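Long-range contacts in U4/U6 snRNA-associated-splicing factor PRP24 (Saccharomyces cerevisiae, PDB 4N0T), which binds U6 snRNA, helps to anneal it with U4 snRNA, and serves as a recycling factor of the spliceosome: residues Phe50-Phe55 / Ala112-Leu117; Glu84-Met89 / Tyr130-Ser135; Glu197-Phe202 / Glu235-Met240. All blocks are in the same frame, centred on the assembly; numbering follows the deposited sequence.

Contacts 1 and 2 adjoin, their centres 9 Å apart, and both use the sheet of the second RNA recognition motif, in which strands 112-116 and 128-133 are neighbours. Asp132 of contact 2 ties them together by salt bridges to Arg52 and Arg116 of contact 1. Contact 1 joins the first motif to the second through buried charged and apolar side chains; contact 2 is a buried antiparallel strand pair inside the second, and both meet RNA bases. Contact 3 lies about 46 Å from contact 2 between centres. It is partly buried, joins the two helices of the third motif, and relies on aromatic, methionine and apolar packing rather than charge.

Contact 1 of 3, residues Phe50-Phe55 / Ala112-Leu117. With nucleotides of chain B.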
# COMPACT_ATOMS: atom_id res chain seq x y z
N PHE A 50 -7.83 -16.32 -22.47
CA PHE A 50 -6.44 -16.44 -22.02
C PHE A 50 -6.47 -17.01 -20.60
O PHE A 50 -7.46 -16.84 -19.87
CB PHE A 50 -5.78 -15.07 -21.92
CG PHE A 50 -5.48 -14.41 -23.24
CD1 PHE A 50 -4.30 -14.70 -23.93
CD2 PHE A 50 -6.33 -13.45 -23.77
CE1 PHE A 50 -4.00 -14.07 -25.13
CE2 PHE A 50 -6.04 -12.81 -24.97
CZ PHE A 50 -4.86 -13.12 -25.64
N ALA A 51 -5.38 -17.66 -20.20
CA ALA A 51 -5.21 -18.04 -18.79
C ALA A 51 -3.80 -17.74 -18.32
O ALA A 51 -2.84 -17.87 -19.07
CB ALA A 51 -5.54 -19.52 -18.58
N ARG A 52 -3.69 -17.34 -17.05
CA ARG A 52 -2.42 -17.24 -16.38
C ARG A 52 -2.40 -18.35 -15.35
O ARG A 52 -3.34 -18.47 -14.56
CB ARG A 52 -2.30 -15.88 -15.69
CG ARG A 52 -1.12 -15.74 -14.77
CD ARG A 52 -1.20 -14.40 -14.03
NE ARG A 52 -0.04 -14.18 -13.17
CZ ARG A 52 0.05 -14.63 -11.93
NH1 ARG A 52 -0.96 -15.31 -11.40
NH2 ARG A 52 1.13 -14.39 -11.20
N ILE A 53 -1.37 -19.18 -15.36
CA ILE A 53 -1.28 -20.27 -14.39
C ILE A 53 0.05 -20.17 -13.65
O ILE A 53 1.12 -20.25 -14.27
CB ILE A 53 -1.40 -21.67 -15.05
CG1 ILE A 53 -2.67 -21.76 -15.90
CG2 ILE A 53 -1.43 -22.78 -13.99
CD1 ILE A 53 -2.74 -23.04 -16.74
N GLU A 54 -0.03 -19.96 -12.34
CA GLU A 54 1.17 -19.89 -11.52
C GLU A 54 1.36 -21.25 -10.86
O GLU A 54 0.52 -21.68 -10.06
CB GLU A 54 1.05 -18.79 -10.47
CG GLU A 54 2.30 -18.68 -9.61
CD GLU A 54 2.19 -17.59 -8.56
OE1 GLU A 54 1.19 -16.84 -8.58
OE2 GLU A 54 3.10 -17.49 -7.71
N PHE A 55 2.44 -21.94 -11.22
CA PHE A 55 2.72 -23.26 -10.67
C PHE A 55 3.54 -23.14 -9.39
O PHE A 55 4.24 -22.15 -9.20
CB PHE A 55 3.47 -24.13 -11.69
CG PHE A 55 2.58 -24.66 -12.76
CD1 PHE A 55 1.85 -25.83 -12.56
CD2 PHE A 55 2.43 -23.97 -13.96
CE1 PHE A 55 1.00 -26.33 -13.55
CE2 PHE A 55 1.58 -24.45 -14.94
CZ PHE A 55 0.87 -25.63 -14.74
N ALA A 112 -6.34 -7.57 -19.21
CA ALA A 112 -5.56 -7.77 -17.98
C ALA A 112 -5.86 -9.13 -17.39
O ALA A 112 -7.02 -9.49 -17.17
CB ALA A 112 -5.87 -6.69 -16.97
N LEU A 113 -4.80 -9.90 -17.12
CA LEU A 113 -4.97 -11.22 -16.52
C LEU A 113 -4.99 -11.19 -14.99
O LEU A 113 -5.70 -11.99 -14.37
CB LEU A 113 -3.85 -12.15 -17.00
CG LEU A 113 -4.01 -12.71 -18.41
CD1 LEU A 113 -2.68 -13.19 -18.93
CD2 LEU A 113 -5.00 -13.85 -18.37
N SER A 114 -4.22 -10.30 -14.38
CA SER A 114 -4.08 -10.32 -12.93
C SER A 114 -3.66 -8.93 -12.47
O SER A 114 -2.80 -8.31 -13.09
CB SER A 114 -3.02 -11.35 -12.52
OG SER A 114 -2.76 -11.30 -11.11
N ILE A 115 -4.30 -8.45 -11.42
CA ILE A 115 -3.93 -7.17 -10.82
C ILE A 115 -3.73 -7.44 -9.34
O ILE A 115 -4.63 -7.92 -8.66
CB ILE A 115 -5.04 -6.11 -11.06
CG1 ILE A 115 -5.21 -5.88 -12.55
CG2 ILE A 115 -4.66 -4.77 -10.41
CD1 ILE A 115 -6.52 -5.15 -12.90
N ARG A 116 -2.54 -7.13 -8.84
CA ARG A 116 -2.16 -7.52 -7.48
C ARG A 116 -1.74 -6.32 -6.67
O ARG A 116 -0.82 -5.61 -7.04
CB ARG A 116 -1.01 -8.54 -7.55
CG ARG A 116 -1.40 -9.79 -8.38
CD ARG A 116 -0.29 -10.84 -8.41
NE ARG A 116 0.92 -10.45 -9.13
CZ ARG A 116 1.10 -10.56 -10.45
NH1 ARG A 116 0.13 -11.02 -11.25
NH2 ARG A 116 2.27 -10.20 -10.96
N LEU A 117 -2.42 -6.13 -5.54
CA LEU A 117 -2.20 -4.98 -4.67
C LEU A 117 -1.59 -5.45 -3.35
O LEU A 117 -1.78 -6.61 -2.94
CB LEU A 117 -3.54 -4.28 -4.42
CG LEU A 117 -4.19 -3.38 -5.50
CD1 LEU A 117 -3.56 -2.02 -5.53
CD2 LEU A 117 -4.18 -3.96 -6.90
P G B 21 8.11 -5.02 -2.22
OP1 G B 21 8.50 -4.17 -1.06
OP2 G B 21 8.86 -6.31 -2.37
O5' G B 21 6.55 -5.30 -2.14
C5' G B 21 5.88 -5.90 -3.24
C4' G B 21 4.48 -6.34 -2.86
O4' G B 21 3.78 -6.73 -4.07
C3' G B 21 4.40 -7.55 -1.95
O3' G B 21 3.11 -7.52 -1.36
C2' G B 21 4.42 -8.69 -2.96
O2' G B 21 3.98 -9.92 -2.45
C1' G B 21 3.47 -8.11 -4.00
N9 G B 21 3.59 -8.64 -5.35
C8 G B 21 2.51 -9.10 -6.06
N7 G B 21 2.85 -9.47 -7.26
C5 G B 21 4.19 -9.22 -7.35
C6 G B 21 5.07 -9.41 -8.45
O6 G B 21 4.80 -9.88 -9.57
N1 G B 21 6.36 -9.03 -8.13
C2 G B 21 6.75 -8.49 -6.92
N2 G B 21 8.05 -8.16 -6.80
N3 G B 21 5.94 -8.31 -5.89
C4 G B 21 4.68 -8.68 -6.18
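Arg52 and Arg116 approach from opposite directions and lay their guanidinium groups one above the other, the planes 27° apart. The overlap is offset: Arg116 NH1 sits above the rim of the Arg52 group, and NH2 of Arg52 lies 3.5 Å from NH1 of Arg116. The closeness of the two cations is probably eased by Asp132, whose OD2 forms salt bridges with Arg52 NE and Arg116 NH1. The Arg52 chain is extended from CG to NE, which carries it across Ser114, where its CD comes 3.9 Å from Ser114 CB. At its far end NH2 forms a 3.6 Å salt bridge with OE1 of Glu54, whose OE2 pairs in turn with Arg4.

These strands belong to different RNA recognition motifs: 50-55 lies in the sheet of the first, while 112-117 supplies an outermost strand of the second. Leu113 and Ser114 both face Asp132, a classic beta bulge, and the chain turns a corner at Leu113. At that corner Leu113 points its CD2 into the first motif, 3.8 Å from Phe50 CB. The same methyl lies 4.0 Å from the backbone N of Arg52, and Leu113 also touches Leu12 of strand 10-16.

Arg116 bends at chi3 (-67°), which turns its guanidinium toward G21 of chain B. NE donates to N7 of G21 over 2.9 Å, nearly straight at 167°. NH2 reaches O6 of the same base, also at 2.9 Å, and the two bonds together read the Hoogsteen edge of guanine. Meanwhile NH1 donates to Ser114 OG at 2.9 Å, close to the guanidinium plane, a bond that helps to fix the rotation of the group presented to the base.

Contact 2 of 3, residues Glu84-Met89 / Tyr130-Ser135. With nucleotides of chain B.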
# COMPACT_ATOMS: atom_id res chain seq x y z
N GLU A 84 8.07 -10.64 -19.80
CA GLU A 84 7.93 -9.29 -20.34
C GLU A 84 6.47 -8.85 -20.51
O GLU A 84 6.16 -7.98 -21.33
CB GLU A 84 8.71 -9.16 -21.66
CG GLU A 84 10.20 -9.44 -21.48
CD GLU A 84 10.98 -9.19 -22.75
OE1 GLU A 84 11.14 -10.14 -23.54
OE2 GLU A 84 11.41 -8.03 -22.96
N CYS A 85 5.59 -9.41 -19.68
CA CYS A 85 4.18 -9.06 -19.72
C CYS A 85 3.67 -8.48 -18.41
O CYS A 85 2.47 -8.54 -18.15
CB CYS A 85 3.36 -10.31 -20.02
SG CYS A 85 3.54 -10.91 -21.72
N THR A 86 4.56 -7.94 -17.58
CA THR A 86 4.15 -7.44 -16.28
C THR A 86 4.46 -5.95 -16.13
O THR A 86 5.58 -5.50 -16.42
CB THR A 86 4.83 -8.24 -15.15
OG1 THR A 86 4.50 -9.63 -15.28
CG2 THR A 86 4.37 -7.74 -13.78
N LEU A 87 3.46 -5.19 -15.68
CA LEU A 87 3.63 -3.78 -15.39
C LEU A 87 3.70 -3.57 -13.89
O LEU A 87 3.11 -4.33 -13.11
CB LEU A 87 2.42 -3.02 -15.88
CG LEU A 87 2.11 -3.24 -17.35
CD1 LEU A 87 0.69 -2.81 -17.64
CD2 LEU A 87 3.10 -2.46 -18.17
N TRP A 88 4.42 -2.53 -13.48
CA TRP A 88 4.31 -2.04 -12.12
C TRP A 88 3.78 -0.62 -12.20
O TRP A 88 4.28 0.20 -12.99
CB TRP A 88 5.66 -2.10 -11.42
CG TRP A 88 5.69 -1.54 -10.01
CD1 TRP A 88 5.36 -2.20 -8.86
CD2 TRP A 88 6.13 -0.23 -9.62
NE1 TRP A 88 5.57 -1.37 -7.77
CE2 TRP A 88 6.02 -0.16 -8.22
CE3 TRP A 88 6.59 0.88 -10.33
CZ2 TRP A 88 6.37 1.00 -7.50
CZ3 TRP A 88 6.95 2.03 -9.62
CH2 TRP A 88 6.83 2.07 -8.21
N MET A 89 2.75 -0.35 -11.41
CA MET A 89 2.07 0.93 -11.43
C MET A 89 2.04 1.55 -10.04
O MET A 89 1.81 0.85 -9.04
CB MET A 89 0.65 0.73 -11.97
CG MET A 89 -0.16 1.98 -12.18
SD MET A 89 -1.80 1.51 -12.83
CE MET A 89 -1.38 1.14 -14.53
N TYR A 130 0.91 -4.59 -9.27
CA TYR A 130 1.47 -5.35 -10.37
C TYR A 130 0.34 -5.80 -11.28
O TYR A 130 -0.73 -6.22 -10.80
CB TYR A 130 2.25 -6.57 -9.86
CG TYR A 130 3.55 -6.20 -9.21
CD1 TYR A 130 4.72 -6.08 -9.96
CD2 TYR A 130 3.61 -5.94 -7.85
CE1 TYR A 130 5.91 -5.73 -9.36
CE2 TYR A 130 4.79 -5.59 -7.24
CZ TYR A 130 5.93 -5.49 -7.99
OH TYR A 130 7.10 -5.12 -7.36
N ILE A 131 0.57 -5.71 -12.58
CA ILE A 131 -0.46 -6.09 -13.54
C ILE A 131 0.17 -6.97 -14.60
O ILE A 131 1.18 -6.58 -15.21
CB ILE A 131 -1.04 -4.86 -14.26
CG1 ILE A 131 -1.59 -3.85 -13.25
CG2 ILE A 131 -2.16 -5.29 -15.22
CD1 ILE A 131 -1.44 -2.41 -13.72
N ASP A 132 -0.42 -8.15 -14.83
CA ASP A 132 0.02 -9.01 -15.92
C ASP A 132 -0.91 -8.84 -17.11
O ASP A 132 -2.13 -8.90 -16.96
CB ASP A 132 0.01 -10.48 -15.49
CG ASP A 132 1.09 -10.80 -14.47
OD1 ASP A 132 2.07 -10.05 -14.38
OD2 ASP A 132 0.93 -11.83 -13.77
N VAL A 133 -0.32 -8.60 -18.28
CA VAL A 133 -1.08 -8.55 -19.52
C VAL A 133 -0.70 -9.73 -20.40
O VAL A 133 0.02 -10.63 -19.95
CB VAL A 133 -0.90 -7.19 -20.24
CG1 VAL A 133 -1.44 -6.10 -19.35
CG2 VAL A 133 0.57 -6.93 -20.58
N THR A 134 -1.18 -9.77 -21.65
CA THR A 134 -1.01 -10.98 -22.45
C THR A 134 0.14 -10.95 -23.46
O THR A 134 0.44 -11.98 -24.08
CB THR A 134 -2.30 -11.33 -23.20
OG1 THR A 134 -2.61 -10.28 -24.13
CG2 THR A 134 -3.45 -11.50 -22.24
N SER A 135 0.75 -9.79 -23.67
CA SER A 135 1.90 -9.70 -24.58
C SER A 135 2.87 -8.59 -24.22
O SER A 135 2.50 -7.63 -23.54
CB SER A 135 1.42 -9.50 -26.02
OG SER A 135 1.00 -8.16 -26.23
P A B 20 8.85 1.54 -3.16
OP1 A B 20 8.18 1.85 -1.87
OP2 A B 20 10.30 1.84 -3.31
O5' A B 20 8.65 -0.00 -3.50
C5' A B 20 7.39 -0.66 -3.34
C4' A B 20 7.41 -2.02 -3.96
O4' A B 20 7.35 -1.86 -5.40
C3' A B 20 8.65 -2.87 -3.66
O3' A B 20 8.30 -4.24 -3.61
C2' A B 20 9.51 -2.63 -4.90
O2' A B 20 10.44 -3.66 -5.17
C1' A B 20 8.45 -2.51 -6.00
N9 A B 20 8.90 -1.73 -7.15
C8 A B 20 9.33 -0.43 -7.16
N7 A B 20 9.71 -0.02 -8.35
C5 A B 20 9.50 -1.12 -9.17
C6 A B 20 9.71 -1.33 -10.55
N6 A B 20 10.19 -0.39 -11.36
N1 A B 20 9.40 -2.55 -11.04
C2 A B 20 8.94 -3.50 -10.21
N3 A B 20 8.72 -3.41 -8.90
C4 A B 20 9.01 -2.18 -8.44
P G B 21 8.11 -5.02 -2.22
OP1 G B 21 8.50 -4.17 -1.06
OP2 G B 21 8.86 -6.31 -2.37
O5' G B 21 6.55 -5.30 -2.14
C5' G B 21 5.88 -5.90 -3.24
C4' G B 21 4.48 -6.34 -2.86
O4' G B 21 3.78 -6.73 -4.07
C3' G B 21 4.40 -7.55 -1.95
O3' G B 21 3.11 -7.52 -1.36
C2' G B 21 4.42 -8.69 -2.96
O2' G B 21 3.98 -9.92 -2.45
C1' G B 21 3.47 -8.11 -4.00
N9 G B 21 3.59 -8.64 -5.35
C8 G B 21 2.51 -9.10 -6.06
N7 G B 21 2.85 -9.47 -7.26
C5 G B 21 4.19 -9.22 -7.35
C6 G B 21 5.07 -9.41 -8.45
O6 G B 21 4.80 -9.88 -9.57
N1 G B 21 6.36 -9.03 -8.13
C2 G B 21 6.75 -8.49 -6.92
N2 G B 21 8.05 -8.16 -6.80
N3 G B 21 5.94 -8.31 -5.89
C4 G B 21 4.68 -8.68 -6.18
P C B 19 4.04 3.66 -1.58
OP1 C B 19 3.58 2.25 -1.53
OP2 C B 19 4.53 4.33 -0.34
O5' C B 19 5.23 3.84 -2.63
C5' C B 19 5.11 3.30 -3.93
C4' C B 19 6.24 3.78 -4.80
O4' C B 19 6.14 5.21 -4.98
C3' C B 19 7.62 3.58 -4.20
O3' C B 19 8.10 2.26 -4.37
C2' C B 19 8.43 4.64 -4.92
O2' C B 19 8.70 4.23 -6.26
C1' C B 19 7.43 5.79 -4.96
N1 C B 19 7.53 6.65 -3.76
C2 C B 19 8.53 7.63 -3.76
O2 C B 19 9.28 7.70 -4.76
N3 C B 19 8.65 8.44 -2.69
C4 C B 19 7.82 8.31 -1.64
N4 C B 19 7.99 9.14 -0.59
C5 C B 19 6.79 7.32 -1.61
C6 C B 19 6.68 6.52 -2.69
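Leu87 and Ile131 form the hydrogen-bonded pair of two central antiparallel strands of an RNA recognition motif, those that carry RNP2 (86-90) and RNP1 (128-133). Leu87 N donates to Ile131 O at 2.7 Å and 170°. The return bond, Ile131 N to Leu87 O, is 2.9 Å, its donor tilted from the carbonyl plane. Val133 N is satisfied by Cys85 O at 2.8 Å, whereas the buried Val133 O has no partner in the model.

Thr86 and Asp132 point the same way, and OG1 of Thr86 donates to OD1 of Asp132 over 2.6 Å, meeting it from above the carboxylate plane. Ser135 OG caps the N of Asp138.

With CG anti to the backbone N (chi1 177°), Trp88 sets its indole beside Tyr130 on one face. A20 of chain B lies over the Trp88 ring and G21 of chain B over Tyr130, while Tyr130 OH donates to N3 of A20 at 2.8 Å. An alanine in place of Trp88 would probably leave A20 without its flat support and one face of Tyr130 uncovered. Over that face the indole stands obliquely, its five-membered ring 58° from the tyrosine plane, with Trp88 CD1 3.5 Å from Tyr130 CZ.

Contact 3 of 3, residues Glu197-Phe202 / Glu235-Met240; sequences ESFEGF and ERALQM
The Phe202 ring lies flat against the backbone of Ala237, whose CA stands 3.7 Å from the ring centroid and only 5° off the normal, a CH-pi contact over the centre of the face. At the edge of the same ring, Gln239 NE2 is 3.8 Å from Phe202 CE1. The Phe199 ring is met differently: over one face comes the methyl of Met240, its CE 4.1 Å from the Phe199 centroid, and near the ring plane lies Ala237 O.

Met240 serves both aromatics. The chain is bent at chi2 (-78°) and again at chi3; its bends bring CE over the Phe199 face and set the sulfur beside the edge of Phe202, and CG packs 3.5 Å from CE2 of Phe202. The sulfur makes two Met-aromatic contacts of unlike geometry. SD is 5.1 Å from the Phe199 centroid, above the face, but 5.4 Å from the Phe202 centroid, at the edge.

The segments lie on helices 192-199 and 231-237 and run on past them, and these helices pack on one side of the four-stranded core of the third RNA recognition motif. Phe199 also touches Ile180, Ile182, Met226 and Val252 of that sheet, so the pair of helices is tied to the hydrophobic core.

Polar links flank the rings. Arg236 NH2 donates weakly to Phe202 O (2.9 Å, 125°), an acceptor that Ser233 OG shares, while Arg236 NE pairs with Asp232. A water accepts from Arg236 NH1 and donates to Gly201 O. Gln239 NE2 bonds Arg236 O at 2.9 Å, and Gln239 N reaches that oxygen from the opposite face of the carbonyl plane.

With one weak hydrogen bond and one water bridge as the polar links described between the segments, cohesion probably comes mainly from dispersion among Phe199, Phe202, Ala237 and Met240.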
# COMPACT_ATOMS: atom_id res chain seq x y z
N GLU A 197 27.24 24.34 11.71
CA GLU A 197 28.54 24.51 12.36
C GLU A 197 28.77 23.44 13.43
O GLU A 197 29.89 22.97 13.61
CB GLU A 197 28.65 25.89 13.01
CG GLU A 197 28.70 27.04 12.02
CD GLU A 197 28.45 28.39 12.69
OE1 GLU A 197 28.43 29.42 11.97
OE2 GLU A 197 28.27 28.42 13.93
N SER A 198 27.70 23.04 14.12
CA SER A 198 27.84 22.12 15.24
C SER A 198 27.95 20.67 14.82
O SER A 198 28.48 19.84 15.56
CB SER A 198 26.69 22.30 16.22
OG SER A 198 26.68 23.62 16.76
N PHE A 199 27.42 20.35 13.64
CA PHE A 199 27.35 18.96 13.20
C PHE A 199 28.19 18.60 11.97
O PHE A 199 28.41 17.41 11.73
CB PHE A 199 25.89 18.55 12.93
CG PHE A 199 25.06 18.31 14.18
CD1 PHE A 199 24.42 19.37 14.81
CD2 PHE A 199 24.94 17.03 14.70
CE1 PHE A 199 23.65 19.15 15.95
CE2 PHE A 199 24.17 16.80 15.84
CZ PHE A 199 23.52 17.87 16.47
N GLU A 200 28.64 19.58 11.18
CA GLU A 200 29.31 19.26 9.91
C GLU A 200 30.64 18.50 10.08
O GLU A 200 31.11 17.86 9.15
CB GLU A 200 29.55 20.50 9.05
CG GLU A 200 30.56 21.45 9.68
CD GLU A 200 30.64 22.78 8.96
OE1 GLU A 200 30.07 22.90 7.86
OE2 GLU A 200 31.28 23.71 9.50
N GLY A 201 31.21 18.57 11.28
CA GLY A 201 32.40 17.80 11.59
C GLY A 201 32.20 16.30 11.46
O GLY A 201 33.15 15.56 11.17
N PHE A 202 30.97 15.83 11.69
CA PHE A 202 30.69 14.40 11.62
C PHE A 202 30.66 13.87 10.19
O PHE A 202 30.89 12.68 9.96
CB PHE A 202 29.36 14.09 12.32
CG PHE A 202 29.40 14.29 13.80
CD1 PHE A 202 30.07 13.37 14.62
CD2 PHE A 202 28.81 15.40 14.39
CE1 PHE A 202 30.12 13.55 15.98
CE2 PHE A 202 28.87 15.58 15.76
CZ PHE A 202 29.52 14.66 16.56
N GLU A 235 25.24 8.22 12.45
CA GLU A 235 25.40 7.39 13.64
C GLU A 235 26.31 8.06 14.65
O GLU A 235 26.02 8.11 15.85
CB GLU A 235 26.01 6.03 13.28
CG GLU A 235 25.02 4.97 12.89
CD GLU A 235 25.65 3.59 12.86
OE1 GLU A 235 25.15 2.72 12.11
OE2 GLU A 235 26.65 3.37 13.58
N ARG A 236 27.44 8.54 14.16
CA ARG A 236 28.40 9.20 15.04
C ARG A 236 27.86 10.52 15.57
O ARG A 236 28.17 10.91 16.70
CB ARG A 236 29.76 9.36 14.34
CG ARG A 236 30.46 8.01 14.13
CD ARG A 236 31.87 8.11 13.57
NE ARG A 236 31.88 8.54 12.18
CZ ARG A 236 32.17 9.78 11.79
NH1 ARG A 236 32.48 10.70 12.69
NH2 ARG A 236 32.14 10.09 10.50
N ALA A 237 27.01 11.19 14.79
CA ALA A 237 26.39 12.43 15.25
C ALA A 237 25.47 12.21 16.47
O ALA A 237 25.15 13.15 17.20
CB ALA A 237 25.62 13.11 14.10
N LEU A 238 25.07 10.96 16.71
CA LEU A 238 24.24 10.64 17.87
C LEU A 238 24.98 10.88 19.18
O LEU A 238 24.35 11.00 20.24
CB LEU A 238 23.73 9.20 17.80
CG LEU A 238 22.88 8.85 16.58
CD1 LEU A 238 22.48 7.38 16.62
CD2 LEU A 238 21.65 9.76 16.49
N GLN A 239 26.30 10.99 19.13
CA GLN A 239 27.07 11.33 20.33
C GLN A 239 26.72 12.71 20.85
O GLN A 239 27.03 13.04 22.00
CB GLN A 239 28.57 11.29 20.03
CG GLN A 239 29.14 9.92 19.69
CD GLN A 239 30.57 10.04 19.19
OE1 GLN A 239 31.52 9.93 19.97
NE2 GLN A 239 30.73 10.30 17.90
N MET A 240 26.10 13.53 20.01
CA MET A 240 25.64 14.85 20.44
C MET A 240 24.41 14.79 21.35
O MET A 240 24.01 15.80 21.92
CB MET A 240 25.36 15.75 19.22
CG MET A 240 26.59 16.13 18.42
SD MET A 240 27.49 17.45 19.25
CE MET A 240 26.48 18.85 18.75
O HOH W 1 33.95 13.12 11.63